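Local coordinates for protein ORF10 (Moritella marina, PDB 6RIW) that forms the ketosynthase–chain length factor didomain of a polyunsaturated fatty acid synthase and probably condenses acyl units carried on acyl carrier protein, at residues S129-M134 against T156-P161; H138-N143 against K507-N512; P468-G473 against E759-R764; E572-A577 against D684-I689. One frame throughout, in Å; residues are numbered along the deposited sequence.

Interactions 1 and 2 use successive parts of helix 129-148 in the first ketosynthase-like domain and touch each other where Y158 packs on H138. Interaction 1 ties the start of the helix to a loop of its own domain, whereas interaction 2 joins the helix to the second domain. Both rely on side-chain amides, with an aromatic clamp added in the first. Interactions 3 and 4, about 16 Å apart between centres, belong to the second domain and pair strands, antiparallel and parallel respectively, through backbone bonds and buried aliphatic groups. Although all four are largely buried, interaction 4 begins with a salt bridge at its solvent-facing end, and A160 marks an exposed edge of interaction 1.

Interaction 1: residues S129-M134 against T156-P161; sequences SNQLFM and THYTAP
M134 and Y158 make a Met-aromatic contact where the beginning of helix 129-148 meets the loop that follows this helix, in the first ketosynthase-like domain. The methylene does the close packing: M134 CG lies 3.6 Å from the centroid of the Y158 ring, only 11° off the normal, as a CH-pi contact, while SD stands farther out above the same face. On the opposite face T159 CG2 sits nearer the rim, so the ring is clamped between a methionine and its own neighbour in sequence. With CG between the backbone N and carbonyl carbon (chi1 80°), Y158 sends its hydroxyl against the helix, where OH meets N130 CB at 3.2 Å and Q131 CG at 3.3 Å. R592 of the second domain also touches N130, M134 and Y158.

Toward A160, which is exposed, and the partly exposed P161, the contact is looser and more polar. The chain of Q131 bends at its second torsion, and NE2 donates to A160 O at 3.0 Å with an N-H...O angle of 165°. The acceptor lies in the plane of the amide, whose other end, OE1, takes the backbone N of K162. Water fills in between: one molecule donates to both Q131 O and Q131 OE1 and also bonds H157 NE2, whose ring is anchored at ND1 by M949 N. At the packed end, another water accepts from N130 ND2, a nitrogen held chiefly by D227, and lies in the plane of the Y158 ring, 2.8 Å from OH.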
# COMPACT_ATOMS: atom_id res chain seq x y z
N SER A 129 5.05 0.05 -13.98
CA SER A 129 5.85 1.08 -13.30
C SER A 129 7.35 0.92 -13.59
O SER A 129 8.07 1.93 -13.70
CB SER A 129 5.55 1.09 -11.80
OG SER A 129 6.10 -0.03 -11.12
N ASN A 130 7.81 -0.32 -13.78
CA ASN A 130 9.20 -0.58 -14.16
C ASN A 130 9.61 0.24 -15.38
O ASN A 130 10.73 0.75 -15.44
CB ASN A 130 9.41 -2.07 -14.50
CG ASN A 130 9.39 -2.98 -13.30
OD1 ASN A 130 9.57 -2.56 -12.15
ND2 ASN A 130 9.17 -4.27 -13.56
N GLN A 131 8.71 0.38 -16.36
CA GLN A 131 9.07 1.04 -17.60
C GLN A 131 9.43 2.50 -17.39
O GLN A 131 10.19 3.08 -18.18
CB GLN A 131 7.92 0.95 -18.62
CG GLN A 131 7.57 -0.45 -19.09
CD GLN A 131 8.38 -0.88 -20.31
OE1 GLN A 131 9.24 -0.13 -20.79
NE2 GLN A 131 8.12 -2.09 -20.81
N LEU A 132 8.92 3.11 -16.32
CA LEU A 132 9.15 4.53 -16.07
C LEU A 132 10.47 4.81 -15.37
O LEU A 132 10.89 5.97 -15.37
CB LEU A 132 8.00 5.10 -15.22
CG LEU A 132 6.62 5.09 -15.90
CD1 LEU A 132 5.49 5.30 -14.89
CD2 LEU A 132 6.54 6.15 -16.97
N PHE A 133 11.14 3.81 -14.79
CA PHE A 133 12.31 4.08 -13.96
C PHE A 133 13.56 3.33 -14.38
O PHE A 133 14.66 3.83 -14.19
CB PHE A 133 11.98 3.79 -12.49
CG PHE A 133 10.81 4.59 -12.00
CD1 PHE A 133 10.92 5.99 -11.93
CD2 PHE A 133 9.60 3.98 -11.70
CE1 PHE A 133 9.82 6.75 -11.52
CE2 PHE A 133 8.51 4.72 -11.28
CZ PHE A 133 8.60 6.10 -11.19
N MET A 134 13.41 2.13 -14.93
CA MET A 134 14.60 1.36 -15.34
C MET A 134 15.57 2.15 -16.20
O MET A 134 16.79 1.98 -16.02
CB MET A 134 14.17 0.09 -16.09
CG MET A 134 13.55 -1.01 -15.28
SD MET A 134 14.31 -1.35 -13.67
CE MET A 134 12.89 -2.04 -12.81
N THR A 156 21.50 -3.46 -23.56
CA THR A 156 20.16 -3.69 -24.08
C THR A 156 19.11 -3.26 -23.04
O THR A 156 19.36 -3.28 -21.83
CB THR A 156 19.95 -5.15 -24.47
OG1 THR A 156 20.09 -5.99 -23.32
CG2 THR A 156 20.98 -5.58 -25.54
N HIS A 157 17.93 -2.86 -23.53
CA HIS A 157 16.82 -2.54 -22.64
C HIS A 157 16.38 -3.78 -21.84
O HIS A 157 16.47 -4.92 -22.30
CB HIS A 157 15.66 -1.95 -23.45
CG HIS A 157 14.75 -1.05 -22.67
ND1 HIS A 157 15.06 0.26 -22.39
CD2 HIS A 157 13.53 -1.27 -22.12
CE1 HIS A 157 14.08 0.81 -21.70
NE2 HIS A 157 13.14 -0.10 -21.52
N TYR A 158 15.88 -3.55 -20.62
CA TYR A 158 15.61 -4.67 -19.71
C TYR A 158 14.50 -5.60 -20.22
O TYR A 158 14.53 -6.80 -19.95
CB TYR A 158 15.29 -4.15 -18.31
CG TYR A 158 13.86 -3.66 -18.14
CD1 TYR A 158 13.46 -2.44 -18.67
CD2 TYR A 158 12.92 -4.43 -17.45
CE1 TYR A 158 12.12 -1.99 -18.51
CE2 TYR A 158 11.59 -4.00 -17.29
CZ TYR A 158 11.21 -2.79 -17.82
OH TYR A 158 9.89 -2.39 -17.66
N THR A 159 13.52 -5.07 -20.95
CA THR A 159 12.46 -5.86 -21.58
C THR A 159 12.04 -5.09 -22.83
O THR A 159 12.61 -4.04 -23.14
CB THR A 159 11.29 -6.11 -20.62
OG1 THR A 159 10.44 -7.16 -21.11
CG2 THR A 159 10.43 -4.85 -20.43
N ALA A 160 11.05 -5.60 -23.55
CA ALA A 160 10.59 -4.82 -24.71
C ALA A 160 10.09 -3.46 -24.21
O ALA A 160 9.23 -3.42 -23.32
CB ALA A 160 9.47 -5.54 -25.46
N PRO A 161 10.62 -2.36 -24.73
CA PRO A 161 10.18 -1.04 -24.26
C PRO A 161 8.75 -0.75 -24.68
O PRO A 161 8.34 -1.09 -25.78
CB PRO A 161 11.15 -0.06 -24.95
CG PRO A 161 12.13 -0.90 -25.70
CD PRO A 161 11.64 -2.29 -25.78
O HOH W 1 8.36 -4.44 -16.60
O HOH W 2 11.05 1.70 -20.37

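Interaction 2: residues H138-N143 against K507-N512; sequences HQVVDN and KGMESN
The N-cap of helix 513-519, N512, also grips helix 129-148 through N143. Its OD1 caps the backbone N of V515, and its ND2 donates to N143 OD1 at 3.0 Å with an N-H...O angle of 157°. The acceptor lies close to the plane of the N512 amide, but the donor is tilted 34° from the carbonyl plane of N143, and the two amides are only modestly turned against each other. N512 gets there with CG anti to its backbone N (chi1 -172°), and its side chain crosses that of N143 at about a right angle. N143 OD1 is a double acceptor, since N514 ND2 binds it as well. At the other end of the amide, N143 ND2 gives a bond to Q139 OE1 at 3.0 Å, one turn earlier, and a weak one to D142 OD1, so rotation of the N143 amide is fixed from both ends.

The contact thereby bridges the two ketosynthase-like domains of the didomain, helix 129-148 coming from the first and the loop 507-512 from the second. Beside the amides V140 CG2 abuts M509 CG at 3.8 Å, an apolar contact, and the same methyl lies 4.0 Å from N512 ND2. I917 and V515 pack on V140 too. The turn leading to the cap is tied by S511, whose N and OG both donate to G508 O, the hydroxyl at 2.9 Å.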
# COMPACT_ATOMS: atom_id res chain seq x y z
N HIS A 138 19.84 2.19 -16.03
CA HIS A 138 20.51 1.45 -17.09
C HIS A 138 21.23 2.37 -18.06
O HIS A 138 22.26 1.97 -18.63
CB HIS A 138 19.50 0.52 -17.78
CG HIS A 138 19.00 -0.57 -16.86
ND1 HIS A 138 17.77 -1.18 -17.01
CD2 HIS A 138 19.57 -1.12 -15.77
CE1 HIS A 138 17.62 -2.08 -16.05
NE2 HIS A 138 18.70 -2.06 -15.28
N GLN A 139 20.79 3.62 -18.21
CA GLN A 139 21.62 4.56 -18.95
C GLN A 139 22.94 4.78 -18.24
O GLN A 139 24.00 4.87 -18.89
CB GLN A 139 20.90 5.91 -19.14
CG GLN A 139 21.72 6.92 -20.01
CD GLN A 139 21.78 6.51 -21.48
OE1 GLN A 139 22.79 6.74 -22.17
NE2 GLN A 139 20.71 5.91 -21.97
N VAL A 140 22.91 4.90 -16.91
CA VAL A 140 24.15 5.12 -16.17
C VAL A 140 25.04 3.89 -16.28
O VAL A 140 26.24 4.01 -16.52
CB VAL A 140 23.86 5.50 -14.71
CG1 VAL A 140 25.18 5.70 -13.94
CG2 VAL A 140 23.01 6.76 -14.64
N VAL A 141 24.47 2.68 -16.14
CA VAL A 141 25.26 1.46 -16.32
C VAL A 141 25.85 1.41 -17.72
O VAL A 141 27.04 1.13 -17.91
CB VAL A 141 24.41 0.20 -16.04
CG1 VAL A 141 25.19 -1.09 -16.47
CG2 VAL A 141 24.03 0.09 -14.57
N ASP A 142 25.02 1.69 -18.74
CA ASP A 142 25.50 1.71 -20.12
C ASP A 142 26.70 2.63 -20.28
O ASP A 142 27.73 2.23 -20.87
CB ASP A 142 24.38 2.16 -21.07
CG ASP A 142 24.88 2.41 -22.49
OD1 ASP A 142 25.43 3.51 -22.76
OD2 ASP A 142 24.72 1.51 -23.35
N ASN A 143 26.59 3.87 -19.80
CA ASN A 143 27.67 4.83 -20.02
C ASN A 143 28.93 4.45 -19.26
O ASN A 143 30.04 4.69 -19.75
CB ASN A 143 27.23 6.23 -19.63
CG ASN A 143 26.07 6.75 -20.46
OD1 ASN A 143 25.57 7.84 -20.20
ND2 ASN A 143 25.63 5.96 -21.45
N LYS A 507 22.57 8.39 -5.95
CA LYS A 507 23.59 7.43 -6.37
C LYS A 507 24.44 8.00 -7.50
O LYS A 507 24.92 7.27 -8.38
CB LYS A 507 22.95 6.09 -6.78
CG LYS A 507 22.35 5.33 -5.63
CD LYS A 507 21.79 3.94 -6.04
CE LYS A 507 21.46 3.14 -4.78
NZ LYS A 507 21.17 1.69 -5.01
N GLY A 508 24.64 9.33 -7.48
CA GLY A 508 25.47 10.00 -8.45
C GLY A 508 24.85 10.19 -9.81
O GLY A 508 25.51 10.71 -10.71
N MET A 509 23.58 9.80 -9.99
CA MET A 509 22.96 9.88 -11.31
C MET A 509 22.79 11.31 -11.82
O MET A 509 22.61 11.49 -13.03
CB MET A 509 21.60 9.16 -11.28
CG MET A 509 21.76 7.63 -11.17
SD MET A 509 20.16 6.77 -11.27
CE MET A 509 19.90 6.34 -9.54
N GLU A 510 22.83 12.33 -10.96
CA GLU A 510 22.78 13.71 -11.45
C GLU A 510 24.02 14.09 -12.27
O GLU A 510 24.00 15.12 -12.95
CB GLU A 510 22.62 14.70 -10.28
CG GLU A 510 23.91 15.04 -9.57
CD GLU A 510 24.29 14.06 -8.47
OE1 GLU A 510 23.72 12.94 -8.38
OE2 GLU A 510 25.17 14.41 -7.66
N SER A 511 25.08 13.28 -12.20
CA SER A 511 26.28 13.54 -12.98
C SER A 511 26.20 12.97 -14.39
O SER A 511 27.10 13.21 -15.20
CB SER A 511 27.51 12.95 -12.28
OG SER A 511 27.62 11.56 -12.53
N ASN A 512 25.16 12.22 -14.70
CA ASN A 512 25.03 11.62 -16.02
C ASN A 512 24.33 12.60 -16.94
O ASN A 512 23.14 12.91 -16.76
CB ASN A 512 24.29 10.29 -15.93
CG ASN A 512 24.33 9.55 -17.24
OD1 ASN A 512 23.57 9.86 -18.15
ND2 ASN A 512 25.24 8.58 -17.36

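Interaction 3: residues P468-G473 against E759-R764; sequences PLAIIG and EQVYAR
The carbonyl oxygen of I471 accepts the backbone N of Y762 at 2.8 Å and is approached as well by V761 CA, in a CA-H...O contact, and by the edge of the Y762 ring at CD2. This joins strand 469-478 to the residues leading into strand 763-772, an antiparallel pair in the second thiolase-fold domain. Next along, I471 N donates to A763 O at 2.9 Å, and A470 faces R764 as a non-hydrogen-bonded pair. Helix 841-854 covers I471 and A763, whereas L469 packs on helix 668-682.

Y762 lies with its ring edge toward the backbone, CE2 standing 4.0 Å from G473 CA. Its OH bonds D567 OD2 and its ring stacks with H889. A serine in place of Y762 would probably leave D567 without this partner and H889 without its stack, and open a gap beside G473.

The side chains of I472 and Q760 lie alongside each other, pointing the same way, with I472 CG2 3.9 Å from Q760 CB. A chi1 of 62° carries I472 CG1 between its backbone N and carbonyl carbon, and CD1 then reaches alongside Q760 NE2, while Q760 OE1 is held by T757 N. A470 CB touches V761 CG2 at 4.1 Å. R764 stretches its chain past A470 CA to hydrogen-bond S753 OG through NE, and its own CA makes a CA-H...O contact of 3.2 Å with L469 O.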
# COMPACT_ATOMS: atom_id res chain seq x y z
N PRO A 468 -14.38 15.43 18.12
CA PRO A 468 -13.07 15.94 17.69
C PRO A 468 -11.95 15.06 18.19
O PRO A 468 -12.06 14.38 19.22
CB PRO A 468 -13.01 17.34 18.32
CG PRO A 468 -14.44 17.75 18.46
CD PRO A 468 -15.20 16.47 18.76
N LEU A 469 -10.86 15.05 17.44
CA LEU A 469 -9.67 14.30 17.82
C LEU A 469 -8.69 15.25 18.48
O LEU A 469 -8.44 16.34 17.96
CB LEU A 469 -9.02 13.69 16.58
CG LEU A 469 -9.79 12.57 15.88
CD1 LEU A 469 -9.17 12.35 14.51
CD2 LEU A 469 -9.70 11.31 16.72
N ALA A 470 -8.11 14.83 19.60
CA ALA A 470 -7.06 15.62 20.23
C ALA A 470 -5.70 15.10 19.79
O ALA A 470 -5.43 13.91 19.89
CB ALA A 470 -7.18 15.54 21.75
N ILE A 471 -4.83 16.00 19.33
CA ILE A 471 -3.44 15.64 19.02
C ILE A 471 -2.63 15.77 20.31
O ILE A 471 -2.51 16.87 20.85
CB ILE A 471 -2.85 16.54 17.92
CG1 ILE A 471 -3.70 16.49 16.65
CG2 ILE A 471 -1.38 16.17 17.66
CD1 ILE A 471 -3.37 17.59 15.57
N ILE A 472 -2.08 14.65 20.80
CA ILE A 472 -1.39 14.62 22.09
C ILE A 472 0.07 14.22 21.97
O ILE A 472 0.79 14.24 22.99
CB ILE A 472 -2.12 13.69 23.09
CG1 ILE A 472 -2.13 12.24 22.56
CG2 ILE A 472 -3.54 14.14 23.26
CD1 ILE A 472 -2.71 11.25 23.55
N GLY A 473 0.56 13.88 20.79
CA GLY A 473 1.95 13.52 20.67
C GLY A 473 2.33 13.75 19.23
O GLY A 473 1.49 13.51 18.36
N GLU A 759 -3.34 19.16 29.66
CA GLU A 759 -1.91 19.40 29.45
C GLU A 759 -1.29 18.48 28.40
O GLU A 759 -0.11 18.63 28.12
CB GLU A 759 -1.14 19.28 30.76
CG GLU A 759 -1.04 17.86 31.33
CD GLU A 759 -2.38 17.37 31.90
OE1 GLU A 759 -3.29 18.20 32.18
OE2 GLU A 759 -2.51 16.14 32.07
N GLN A 760 -2.06 17.56 27.82
CA GLN A 760 -1.57 16.71 26.74
C GLN A 760 -1.73 17.33 25.36
O GLN A 760 -1.09 16.86 24.42
CB GLN A 760 -2.34 15.39 26.71
CG GLN A 760 -2.23 14.55 27.96
CD GLN A 760 -2.81 13.20 27.71
OE1 GLN A 760 -4.03 13.00 27.83
NE2 GLN A 760 -1.96 12.25 27.30
N VAL A 761 -2.63 18.29 25.19
CA VAL A 761 -3.21 18.58 23.89
C VAL A 761 -2.43 19.68 23.19
O VAL A 761 -2.28 20.79 23.72
CB VAL A 761 -4.69 18.97 24.03
CG1 VAL A 761 -5.27 19.31 22.67
CG2 VAL A 761 -5.45 17.82 24.68
N TYR A 762 -1.91 19.37 21.99
CA TYR A 762 -1.38 20.43 21.14
C TYR A 762 -2.51 21.25 20.56
O TYR A 762 -2.57 22.47 20.74
CB TYR A 762 -0.53 19.84 20.00
CG TYR A 762 0.84 19.31 20.39
CD1 TYR A 762 1.93 20.16 20.44
CD2 TYR A 762 1.03 17.96 20.68
CE1 TYR A 762 3.20 19.69 20.77
CE2 TYR A 762 2.29 17.47 21.00
CZ TYR A 762 3.38 18.35 21.03
OH TYR A 762 4.61 17.86 21.37
N ALA A 763 -3.44 20.59 19.86
CA ALA A 763 -4.56 21.19 19.17
C ALA A 763 -5.57 20.08 18.94
O ALA A 763 -5.25 18.90 19.09
CB ALA A 763 -4.12 21.82 17.83
N ARG A 764 -6.80 20.46 18.61
CA ARG A 764 -7.84 19.49 18.28
C ARG A 764 -8.10 19.52 16.78
O ARG A 764 -8.11 20.59 16.17
CB ARG A 764 -9.13 19.80 19.02
CG ARG A 764 -9.13 19.18 20.39
CD ARG A 764 -10.39 19.51 21.18
NE ARG A 764 -10.09 19.06 22.53
CZ ARG A 764 -9.53 19.83 23.46
NH1 ARG A 764 -9.26 19.32 24.65
NH2 ARG A 764 -9.28 21.11 23.19
O HOH W 3 0.81 13.68 26.18

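Interaction 4: residues E572-A577 against D684-I689; sequences EGRNVA and DVEAVI
A bend at the second torsion of R574 (chi2 -72°) and an extended E686 chain (chi2 163°) bring guanidinium and carboxylate together at the solvent-facing start of a parallel strand pair, just before strands 576-581 and 687-694, in the second thiolase-fold domain. R574 NH1 donates to E686 OE1 at 3.2 Å in a salt bridge, meeting the syn side of the carboxylate. The groups are not coplanar, their planes being 43° apart, and the aliphatic R574 CB and CD also lie against the E686 oxygens. A lysine replacing E686 would probably leave R574 without its carboxylate and set two positive charges facing each other.

N575, centre of an inverse gamma turn, presents its carbonyl to the same residue: E686 N reaches N575 O at 2.9 Å in a nearly straight bond. The N575 side-chain amide lies across V685, and its ND2 gives a hydrogen to a water. Past this turn the parallel pairing settles in, A577 N donating to A687 O and I689 N to A577 O at 2.9 Å, but its start is irregular: with E686 N taking N575 O, the buried A687 N has no partner in the model.

Aliphatic groups fill both faces. V576 CG2 meets A687 CB at 4.2 Å, and V576 CG1 meets I689 CG1, F655 touching both V576 and I689. On the other face, A577 CB lies 4.1 Å from V688 CG2, toward helix 668-682, whose F680 packs on V685 and V688. V685 CG2, the branch opposite the residue's own N, sits 3.4 Å from N575 O and 3.5 Å from A577 N.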
# COMPACT_ATOMS: atom_id res chain seq x y z
N GLU A 572 2.78 0.54 26.64
CA GLU A 572 2.95 -0.73 25.94
C GLU A 572 1.85 -1.72 26.31
O GLU A 572 1.28 -1.69 27.41
CB GLU A 572 4.32 -1.33 26.25
CG GLU A 572 5.47 -0.36 26.02
CD GLU A 572 6.86 -1.00 26.16
OE1 GLU A 572 6.99 -2.07 26.81
OE2 GLU A 572 7.83 -0.42 25.62
N GLY A 573 1.55 -2.61 25.36
CA GLY A 573 0.62 -3.70 25.60
C GLY A 573 -0.84 -3.37 25.44
O GLY A 573 -1.69 -4.15 25.88
N ARG A 574 -1.17 -2.25 24.81
CA ARG A 574 -2.53 -1.75 24.76
C ARG A 574 -3.11 -1.89 23.35
O ARG A 574 -2.39 -2.13 22.38
CB ARG A 574 -2.58 -0.28 25.20
CG ARG A 574 -2.10 -0.07 26.63
CD ARG A 574 -3.12 -0.60 27.64
NE ARG A 574 -2.77 -0.22 29.01
CZ ARG A 574 -2.96 0.99 29.53
NH1 ARG A 574 -3.50 1.95 28.79
NH2 ARG A 574 -2.61 1.24 30.78
N ASN A 575 -4.43 -1.75 23.28
CA ASN A 575 -5.20 -1.82 22.04
C ASN A 575 -5.04 -0.47 21.36
O ASN A 575 -5.83 0.44 21.56
CB ASN A 575 -6.66 -2.14 22.34
CG ASN A 575 -7.52 -2.33 21.09
OD1 ASN A 575 -7.03 -2.26 19.96
ND2 ASN A 575 -8.81 -2.56 21.29
N VAL A 576 -3.95 -0.32 20.60
CA VAL A 576 -3.63 0.91 19.89
C VAL A 576 -3.43 0.56 18.43
O VAL A 576 -2.78 -0.45 18.11
CB VAL A 576 -2.36 1.58 20.46
CG1 VAL A 576 -1.81 2.71 19.53
CG2 VAL A 576 -2.66 2.16 21.83
N ALA A 577 -3.99 1.39 17.54
CA ALA A 577 -3.84 1.21 16.10
C ALA A 577 -2.70 2.06 15.54
O ALA A 577 -2.38 3.14 16.05
CB ALA A 577 -5.14 1.55 15.38
N ASP A 684 -12.98 -0.44 20.33
CA ASP A 684 -12.52 -0.02 21.66
C ASP A 684 -11.07 0.44 21.65
O ASP A 684 -10.46 0.59 22.72
CB ASP A 684 -12.69 -1.17 22.66
CG ASP A 684 -14.13 -1.61 22.77
OD1 ASP A 684 -15.02 -0.73 22.74
OD2 ASP A 684 -14.36 -2.84 22.88
N VAL A 685 -10.49 0.68 20.47
CA VAL A 685 -9.12 1.16 20.39
C VAL A 685 -8.96 2.41 21.25
O VAL A 685 -9.84 3.28 21.29
CB VAL A 685 -8.76 1.40 18.91
CG1 VAL A 685 -9.58 2.57 18.33
CG2 VAL A 685 -7.29 1.61 18.75
N GLU A 686 -7.85 2.48 21.99
CA GLU A 686 -7.61 3.56 22.94
C GLU A 686 -6.91 4.77 22.33
O GLU A 686 -7.09 5.90 22.82
CB GLU A 686 -6.75 3.04 24.10
CG GLU A 686 -7.38 1.91 24.89
CD GLU A 686 -6.35 1.15 25.73
OE1 GLU A 686 -5.42 1.80 26.27
OE2 GLU A 686 -6.49 -0.10 25.86
N ALA A 687 -6.07 4.56 21.33
CA ALA A 687 -5.36 5.65 20.66
C ALA A 687 -5.01 5.18 19.26
O ALA A 687 -5.02 3.98 18.98
CB ALA A 687 -4.08 6.07 21.40
N VAL A 688 -4.68 6.14 18.40
CA VAL A 688 -4.25 5.84 17.04
C VAL A 688 -2.99 6.64 16.75
O VAL A 688 -2.97 7.86 16.97
CB VAL A 688 -5.34 6.16 16.00
CG1 VAL A 688 -4.80 5.95 14.57
CG2 VAL A 688 -6.60 5.32 16.24
N ILE A 689 -1.94 5.95 16.33
CA ILE A 689 -0.74 6.61 15.82
C ILE A 689 -0.97 6.79 14.33
O ILE A 689 -1.24 5.81 13.62
CB ILE A 689 0.52 5.77 16.07
CG1 ILE A 689 0.71 5.52 17.57
CG2 ILE A 689 1.73 6.45 15.46
CD1 ILE A 689 1.98 4.76 17.90
O HOH W 4 -11.42 -3.39 19.47